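Local atomic coordinates of putative Ribokinase II (PDB entry 3IQ0), a protein that binds ATP and magnesium and, as a pfkB-family (ribokinase-like) enzyme, probably transfers the gamma-phosphate of ATP to a sugar that is not firmly identified. Residues P53-F65 / A114-L128. Sequence-based numbering, arbitrary orientation.
Sequences PCGIISCVGNDGF and ACGKLSAQHVDENIL
Ile57 and Cys59, two residues apart on strand 54-61, turn their side chains from the same face of the strand toward the irregular connection 114-128. Ile57 works with both of its branches. A chi1 of -64° sets CG1 beside the backbone N and leaves CG2 anti to it; CG2 touches Leu118 CD1 at 4.0 Å and lies 3.9 Å from the carbonyl oxygen His122 O, while the extended CG1 arm carries CD1 to Val123 CG1 and Leu128 CD1, 4.0 Å from each. The chain of Ile57 stands roughly at right angles to those of Leu118 and Leu128, and a branched, purely apolar residue suits a place where methyl groups arrive from several directions. Strand 54-61 belongs to the large, mainly parallel sheet of the ribokinase-like alpha/beta fold, between strands 83-86 and 5-9; the connection runs over one face of it on the way to strand 131-137. Leu118 and Leu128 also touch helix 144-159, linking sheet, connection and helix in one apolar layer. Compact and polarisable, the sulfur of Cys59 fits between the strand and segment 114-128: SG packs 3.9 Å from Leu118 CD1 and approaches the His122 ring obliquely, 33° off its normal and 3.6 Å from ND1, although this histidine is poorly ordered. Farther along, Ala114 offers just its CB methyl, which rests 3.7 Å from Val60 C and equally near Gly61 N, close against the strand backbone.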
ATOM      1  N   PRO B  53      25.701   8.502  17.908  1.00 20.38           N
ATOM      2  CA  PRO B  53      25.158   7.141  17.978  1.00 18.91           C
ATOM      3  C   PRO B  53      23.671   7.181  18.287  1.00 18.37           C
ATOM      4  O   PRO B  53      23.236   7.922  19.175  1.00 17.56           O
ATOM      5  CB  PRO B  53      25.984   6.480  19.090  1.00 21.51           C
ATOM      6  CG  PRO B  53      26.624   7.626  19.821  1.00 23.61           C
ATOM      7  CD  PRO B  53      26.892   8.638  18.760  1.00 19.34           C
ATOM      8  N   CYS B  54      22.898   6.386  17.550  1.00 16.94           N
ATOM      9  CA  CYS B  54      21.443   6.379  17.713  1.00 17.62           C
ATOM     10  C   CYS B  54      20.799   5.072  17.259  1.00 17.95           C
ATOM     11  O   CYS B  54      21.461   4.205  16.684  1.00 17.11           O
ATOM     12  CB  CYS B  54      20.860   7.521  16.897  1.00 16.50           C
ATOM     13  SG  CYS B  54      21.426   7.449  15.173  1.00 19.80           S
ATOM     14  N   GLY B  55      19.497   4.950  17.510  1.00 20.10           N
ATOM     15  CA  GLY B  55      18.762   3.760  17.126  1.00 19.00           C
ATOM     16  C   GLY B  55      17.308   4.106  16.872  1.00 20.13           C
ATOM     17  O   GLY B  55      16.869   5.219  17.167  1.00 18.74           O
ATOM     18  N   ILE B  56      16.548   3.170  16.321  1.00 20.23           N
ATOM     19  CA  ILE B  56      15.143   3.438  16.054  1.00 19.13           C
ATOM     20  C   ILE B  56      14.288   2.201  16.277  1.00 19.67           C
ATOM     21  O   ILE B  56      14.696   1.087  15.960  1.00 19.69           O
ATOM     22  CB  ILE B  56      14.936   3.978  14.604  1.00 19.20           C
ATOM     23  CG1 ILE B  56      13.462   4.339  14.385  1.00 20.03           C
ATOM     24  CG2 ILE B  56      15.417   2.960  13.579  1.00 19.87           C
ATOM     25  CD1 ILE B  56      13.185   5.077  13.082  1.00 17.48           C
ATOM     26  N   ILE B  57      13.106   2.406  16.850  1.00 20.42           N
ATOM     27  CA  ILE B  57      12.170   1.315  17.112  1.00 22.69           C
ATOM     28  C   ILE B  57      11.036   1.490  16.119  1.00 24.04           C
ATOM     29  O   ILE B  57      10.320   2.486  16.168  1.00 25.22           O
ATOM     30  CB  ILE B  57      11.594   1.391  18.546  1.00 22.66           C
ATOM     31  CG1 ILE B  57      12.713   1.205  19.572  1.00 26.18           C
ATOM     32  CG2 ILE B  57      10.533   0.323  18.737  1.00 22.35           C
ATOM     33  CD1 ILE B  57      12.267   1.403  21.007  1.00 25.70           C
ATOM     34  N   SER B  58      10.875   0.527  15.218  1.00 24.71           N
ATOM     35  CA  SER B  58       9.827   0.613  14.208  1.00 26.87           C
ATOM     36  C   SER B  58       9.451  -0.771  13.688  1.00 27.12           C
ATOM     37  O   SER B  58       9.982  -1.775  14.154  1.00 24.90           O
ATOM     38  CB  SER B  58      10.308   1.499  13.052  1.00 27.56           C
ATOM     39  OG  SER B  58       9.271   1.759  12.119  1.00 29.83           O
ATOM     40  N   CYS B  59       8.530  -0.811  12.726  1.00 27.40           N
ATOM     41  CA  CYS B  59       8.070  -2.062  12.127  1.00 28.74           C
ATOM     42  C   CYS B  59       7.975  -1.942  10.617  1.00 26.20           C
ATOM     43  O   CYS B  59       7.446  -0.961  10.111  1.00 26.98           O
ATOM     44  CB  CYS B  59       6.675  -2.434  12.649  1.00 29.29           C
ATOM     45  SG  CYS B  59       6.617  -3.176  14.283  1.00 40.19           S
ATOM     46  N   VAL B  60       8.496  -2.930   9.899  1.00 24.89           N
ATOM     47  CA  VAL B  60       8.399  -2.947   8.441  1.00 25.33           C
ATOM     48  C   VAL B  60       7.954  -4.351   8.052  1.00 26.78           C
ATOM     49  O   VAL B  60       8.007  -5.272   8.873  1.00 28.01           O
ATOM     50  CB  VAL B  60       9.750  -2.648   7.737  1.00 23.72           C
ATOM     51  CG1 VAL B  60      10.254  -1.269   8.127  1.00 22.19           C
ATOM     52  CG2 VAL B  60      10.766  -3.720   8.077  1.00 25.26           C
ATOM     53  N   GLY B  61       7.500  -4.511   6.814  1.00 27.20           N
ATOM     54  CA  GLY B  61       7.075  -5.820   6.359  1.00 29.15           C
ATOM     55  C   GLY B  61       8.275  -6.596   5.852  1.00 29.55           C
ATOM     56  O   GLY B  61       9.384  -6.061   5.789  1.00 30.19           O
ATOM     57  N   ASN B  62       8.056  -7.854   5.492  1.00 31.54           N
ATOM     58  CA  ASN B  62       9.121  -8.705   4.981  1.00 32.06           C
ATOM     59  C   ASN B  62       9.202  -8.582   3.459  1.00 32.78           C
ATOM     60  O   ASN B  62       9.038  -9.562   2.733  1.00 34.41           O
ATOM     61  CB  ASN B  62       8.856 -10.158   5.388  1.00 34.85           C
ATOM     62  CG  ASN B  62       9.905 -11.112   4.868  1.00 35.49           C
ATOM     63  OD1 ASN B  62      11.102 -10.882   5.025  1.00 36.63           O
ATOM     64  ND2 ASN B  62       9.460 -12.198   4.249  1.00 37.90           N
ATOM     65  N   ASP B  63       9.443  -7.364   2.984  1.00 31.38           N
ATOM     66  CA  ASP B  63       9.545  -7.096   1.553  1.00 30.19           C
ATOM     67  C   ASP B  63      10.700  -6.137   1.263  1.00 30.77           C
ATOM     68  O   ASP B  63      11.312  -5.595   2.189  1.00 30.74           O
ATOM     69  CB  ASP B  63       8.226  -6.516   1.029  1.00 28.41           C
ATOM     70  CG  ASP B  63       7.772  -5.291   1.808  1.00 29.16           C
ATOM     71  OD1 ASP B  63       8.598  -4.383   2.022  1.00 29.29           O
ATOM     72  OD2 ASP B  63       6.585  -5.232   2.201  1.00 27.32           O
ATOM     73  N   GLY B  64      10.994  -5.937  -0.021  1.00 29.71           N
ATOM     74  CA  GLY B  64      12.082  -5.063  -0.430  1.00 28.02           C
ATOM     75  C   GLY B  64      11.955  -3.609  -0.015  1.00 27.52           C
ATOM     76  O   GLY B  64      12.956  -2.900   0.081  1.00 28.62           O
ATOM     77  N   PHE B  65      10.728  -3.151   0.208  1.00 26.92           N
ATOM     78  CA  PHE B  65      10.500  -1.775   0.630  1.00 25.67           C
ATOM     79  C   PHE B  65      10.935  -1.664   2.080  1.00 26.52           C
ATOM     80  O   PHE B  65      11.396  -0.614   2.529  1.00 27.50           O
ATOM     81  CB  PHE B  65       9.023  -1.403   0.488  1.00 23.19           C
ATOM     82  CG  PHE B  65       8.573  -1.227  -0.936  1.00 21.71           C
ATOM     83  CD1 PHE B  65       9.501  -1.163  -1.976  1.00 22.17           C
ATOM     84  CD2 PHE B  65       7.227  -1.070  -1.235  1.00 21.14           C
ATOM     85  CE1 PHE B  65       9.092  -0.941  -3.288  1.00 20.71           C
ATOM     86  CE2 PHE B  65       6.810  -0.848  -2.546  1.00 19.34           C
ATOM     87  CZ  PHE B  65       7.739  -0.783  -3.569  1.00 20.56           C
ATOM     88  N   ALA B 114       2.366  -2.035   8.018  1.00 29.41           N
ATOM     89  CA  ALA B 114       3.255  -2.473   9.084  1.00 30.62           C
ATOM     90  C   ALA B 114       3.389  -1.394  10.157  1.00 32.73           C
ATOM     91  O   ALA B 114       3.381  -1.692  11.354  1.00 32.72           O
ATOM     92  CB  ALA B 114       4.623  -2.811   8.512  1.00 28.69           C
ATOM     93  N   CYS B 115       3.491  -0.141   9.723  1.00 32.79           N
ATOM     94  CA  CYS B 115       3.641   0.990  10.636  1.00 34.98           C
ATOM     95  C   CYS B 115       2.690   0.926  11.824  1.00 36.59           C
ATOM     96  O   CYS B 115       3.120   0.916  12.977  1.00 38.42           O
ATOM     97  CB  CYS B 115       3.398   2.309   9.897  1.00 34.39           C
ATOM     98  SG  CYS B 115       4.136   2.419   8.268  1.00 32.23           S
ATOM     99  N   GLY B 116       1.393   0.896  11.536  1.00 38.02           N
ATOM    100  CA  GLY B 116       0.394   0.859  12.587  1.00 39.32           C
ATOM    101  C   GLY B 116       0.323  -0.432  13.378  1.00 41.63           C
ATOM    102  O   GLY B 116      -0.634  -0.640  14.122  1.00 40.51           O
ATOM    103  N   LYS B 117       1.329  -1.289  13.226  1.00 43.36           N
ATOM    104  CA  LYS B 117       1.378  -2.563  13.942  1.00 45.76           C
ATOM    105  C   LYS B 117       2.326  -2.489  15.140  1.00 47.50           C
ATOM    106  O   LYS B 117       2.383  -3.405  15.959  1.00 46.56           O
ATOM    107  CB  LYS B 117       1.848  -3.676  13.011  1.00 46.23           C
ATOM    108  CG  LYS B 117       0.991  -4.930  13.046  1.00 48.40           C
ATOM    109  CD  LYS B 117      -0.083  -4.910  11.967  1.00 49.28           C
ATOM    110  CE  LYS B 117      -1.171  -3.894  12.249  1.00 50.00           C
ATOM    111  NZ  LYS B 117      -2.040  -4.320  13.367  1.00 51.46           N
ATOM    112  N   LEU B 118       3.071  -1.395  15.233  1.00 49.16           N
ATOM    113  CA  LEU B 118       4.009  -1.196  16.333  1.00 51.13           C
ATOM    114  C   LEU B 118       3.272  -1.300  17.664  1.00 52.98           C
ATOM    115  O   LEU B 118       2.382  -0.505  17.950  1.00 53.45           O
ATOM    116  CB  LEU B 118       4.663   0.183  16.217  1.00 50.11           C
ATOM    117  CG  LEU B 118       5.791   0.547  17.188  1.00 49.47           C
ATOM    118  CD1 LEU B 118       6.952  -0.411  17.006  1.00 48.89           C
ATOM    119  CD2 LEU B 118       6.250   1.976  16.933  1.00 48.49           C
ATOM    120  N   SER B 119       3.640  -2.278  18.482  1.00 55.12           N
ATOM    121  CA  SER B 119       2.982  -2.446  19.771  1.00 57.38           C
ATOM    122  C   SER B 119       3.960  -2.250  20.920  1.00 58.77           C
ATOM    123  O   SER B 119       5.164  -2.444  20.764  1.00 57.62           O
ATOM    124  CB  SER B 119       2.340  -3.835  19.866  1.00 57.01           C
ATOM    125  OG  SER B 119       3.310  -4.864  19.767  1.00 57.68           O
ATOM    126  N   ALA B 120       3.425  -1.866  22.074  1.00 60.81           N
ATOM    127  CA  ALA B 120       4.228  -1.638  23.266  1.00 62.56           C
ATOM    128  C   ALA B 120       5.158  -2.811  23.551  1.00 63.60           C
ATOM    129  O   ALA B 120       6.168  -2.657  24.232  1.00 64.54           O
ATOM    130  CB  ALA B 120       3.320  -1.390  24.463  1.00 62.53           C
ATOM    131  N   GLN B 121       4.824  -3.987  23.031  1.00 64.49           N
ATOM    132  CA  GLN B 121       5.672  -5.145  23.263  1.00 65.42           C
ATOM    133  C   GLN B 121       6.830  -5.140  22.279  1.00 65.35           C
ATOM    134  O   GLN B 121       7.930  -5.587  22.598  1.00 65.59           O
ATOM    135  CB  GLN B 121       4.873  -6.441  23.124  1.00 66.23           C
ATOM    136  CG  GLN B 121       5.541  -7.616  23.815  1.00 67.39           C
ATOM    137  CD  GLN B 121       5.898  -7.302  25.261  1.00 67.77           C
ATOM    138  OE1 GLN B 121       5.030  -6.953  26.065  1.00 68.91           O
ATOM    139  NE2 GLN B 121       7.178  -7.421  25.596  1.00 67.12           N
ATOM    140  N   HIS B 122       6.577  -4.631  21.080  1.00 65.60           N
ATOM    141  CA  HIS B 122       7.613  -4.554  20.059  1.00 65.80           C
ATOM    142  C   HIS B 122       8.712  -3.582  20.482  1.00 64.69           C
ATOM    143  O   HIS B 122       9.687  -3.385  19.758  1.00 64.73           O
ATOM    144  CB  HIS B 122       7.002  -4.120  18.725  1.00 67.44           C
ATOM    145  CG  HIS B 122       6.579  -5.263  17.856  1.00 69.08           C
ATOM    146  ND1 HIS B 122       5.472  -5.206  17.037  1.00 70.02           N
ATOM    147  CD2 HIS B 122       7.128  -6.486  17.665  1.00 69.60           C
ATOM    148  CE1 HIS B 122       5.356  -6.346  16.379  1.00 70.35           C
ATOM    149  NE2 HIS B 122       6.348  -7.140  16.742  1.00 70.16           N
ATOM    150  N   VAL B 123       8.546  -2.980  21.659  1.00 63.04           N
ATOM    151  CA  VAL B 123       9.528  -2.042  22.185  1.00 61.34           C
ATOM    152  C   VAL B 123      10.678  -2.813  22.820  1.00 61.06           C
ATOM    153  O   VAL B 123      11.575  -3.266  22.111  1.00 60.73           O
ATOM    154  CB  VAL B 123       8.901  -1.099  23.237  1.00 60.56           C
ATOM    155  CG1 VAL B 123       9.969  -0.216  23.859  1.00 60.51           C
ATOM    156  CG2 VAL B 123       7.846  -0.234  22.578  1.00 60.59           C
ATOM    157  N   ASP B 124      10.632  -2.960  24.145  1.00 60.79           N
ATOM    158  CA  ASP B 124      11.646  -3.666  24.942  1.00 60.89           C
ATOM    159  C   ASP B 124      12.108  -2.729  26.055  1.00 60.61           C
ATOM    160  O   ASP B 124      11.303  -2.019  26.659  1.00 61.39           O
ATOM    161  CB  ASP B 124      12.863  -4.057  24.091  1.00 60.24           C
ATOM    162  CG  ASP B 124      13.548  -5.314  24.589  1.00 60.02           C
ATOM    163  OD1 ASP B 124      13.855  -5.393  25.793  1.00 58.86           O
ATOM    164  OD2 ASP B 124      13.786  -6.224  23.765  1.00 60.14           O
ATOM    165  N   GLU B 125      13.411  -2.745  26.318  1.00 59.68           N
ATOM    166  CA  GLU B 125      14.041  -1.902  27.328  1.00 58.43           C
ATOM    167  C   GLU B 125      15.507  -2.316  27.384  1.00 56.45           C
ATOM    168  O   GLU B 125      16.357  -1.585  27.883  1.00 57.05           O
ATOM    169  CB  GLU B 125      13.379  -2.068  28.701  1.00 61.25           C
ATOM    170  CG  GLU B 125      13.652  -3.372  29.422  1.00 64.69           C
ATOM    171  CD  GLU B 125      13.241  -4.592  28.623  1.00 67.62           C
ATOM    172  OE1 GLU B 125      12.102  -4.610  28.104  1.00 68.89           O
ATOM    173  OE2 GLU B 125      14.054  -5.538  28.525  1.00 68.51           O
ATOM    174  N   ASN B 126      15.782  -3.509  26.863  1.00 53.50           N
ATOM    175  CA  ASN B 126      17.134  -4.030  26.781  1.00 50.99           C
ATOM    176  C   ASN B 126      17.753  -3.239  25.634  1.00 48.85           C
ATOM    177  O   ASN B 126      18.972  -3.127  25.510  1.00 48.54           O
ATOM    178  CB  ASN B 126      17.107  -5.522  26.432  1.00 52.75           C
ATOM    179  CG  ASN B 126      18.458  -6.036  25.949  1.00 55.20           C
ATOM    180  OD1 ASN B 126      19.417  -6.131  26.720  1.00 56.16           O
ATOM    181  ND2 ASN B 126      18.537  -6.372  24.663  1.00 54.64           N
ATOM    182  N   ILE B 127      16.877  -2.693  24.796  1.00 45.47           N
ATOM    183  CA  ILE B 127      17.269  -1.899  23.641  1.00 43.54           C
ATOM    184  C   ILE B 127      17.435  -0.427  24.018  1.00 40.85           C
ATOM    185  O   ILE B 127      18.222   0.292  23.407  1.00 39.81           O
ATOM    186  CB  ILE B 127      16.203  -2.009  22.511  1.00 43.86           C
ATOM    187  CG1 ILE B 127      16.206  -3.419  21.927  1.00 44.97           C
ATOM    188  CG2 ILE B 127      16.469  -0.976  21.426  1.00 42.53           C
ATOM    189  CD1 ILE B 127      15.173  -3.640  20.844  1.00 46.38           C
ATOM    190  N   LEU B 128      16.695   0.013  25.030  1.00 37.67           N
ATOM    191  CA  LEU B 128      16.755   1.404  25.466  1.00 36.86           C
ATOM    192  C   LEU B 128      17.563   1.630  26.737  1.00 37.05           C
ATOM    193  O   LEU B 128      17.483   2.701  27.338  1.00 36.65           O
ATOM    194  CB  LEU B 128      15.337   1.940  25.674  1.00 34.37           C
ATOM    195  CG  LEU B 128      14.471   2.117  24.424  1.00 34.49           C
ATOM    196  CD1 LEU B 128      13.014   2.317  24.828  1.00 32.81           C
ATOM    197  CD2 LEU B 128      14.979   3.310  23.618  1.00 32.00           C
TER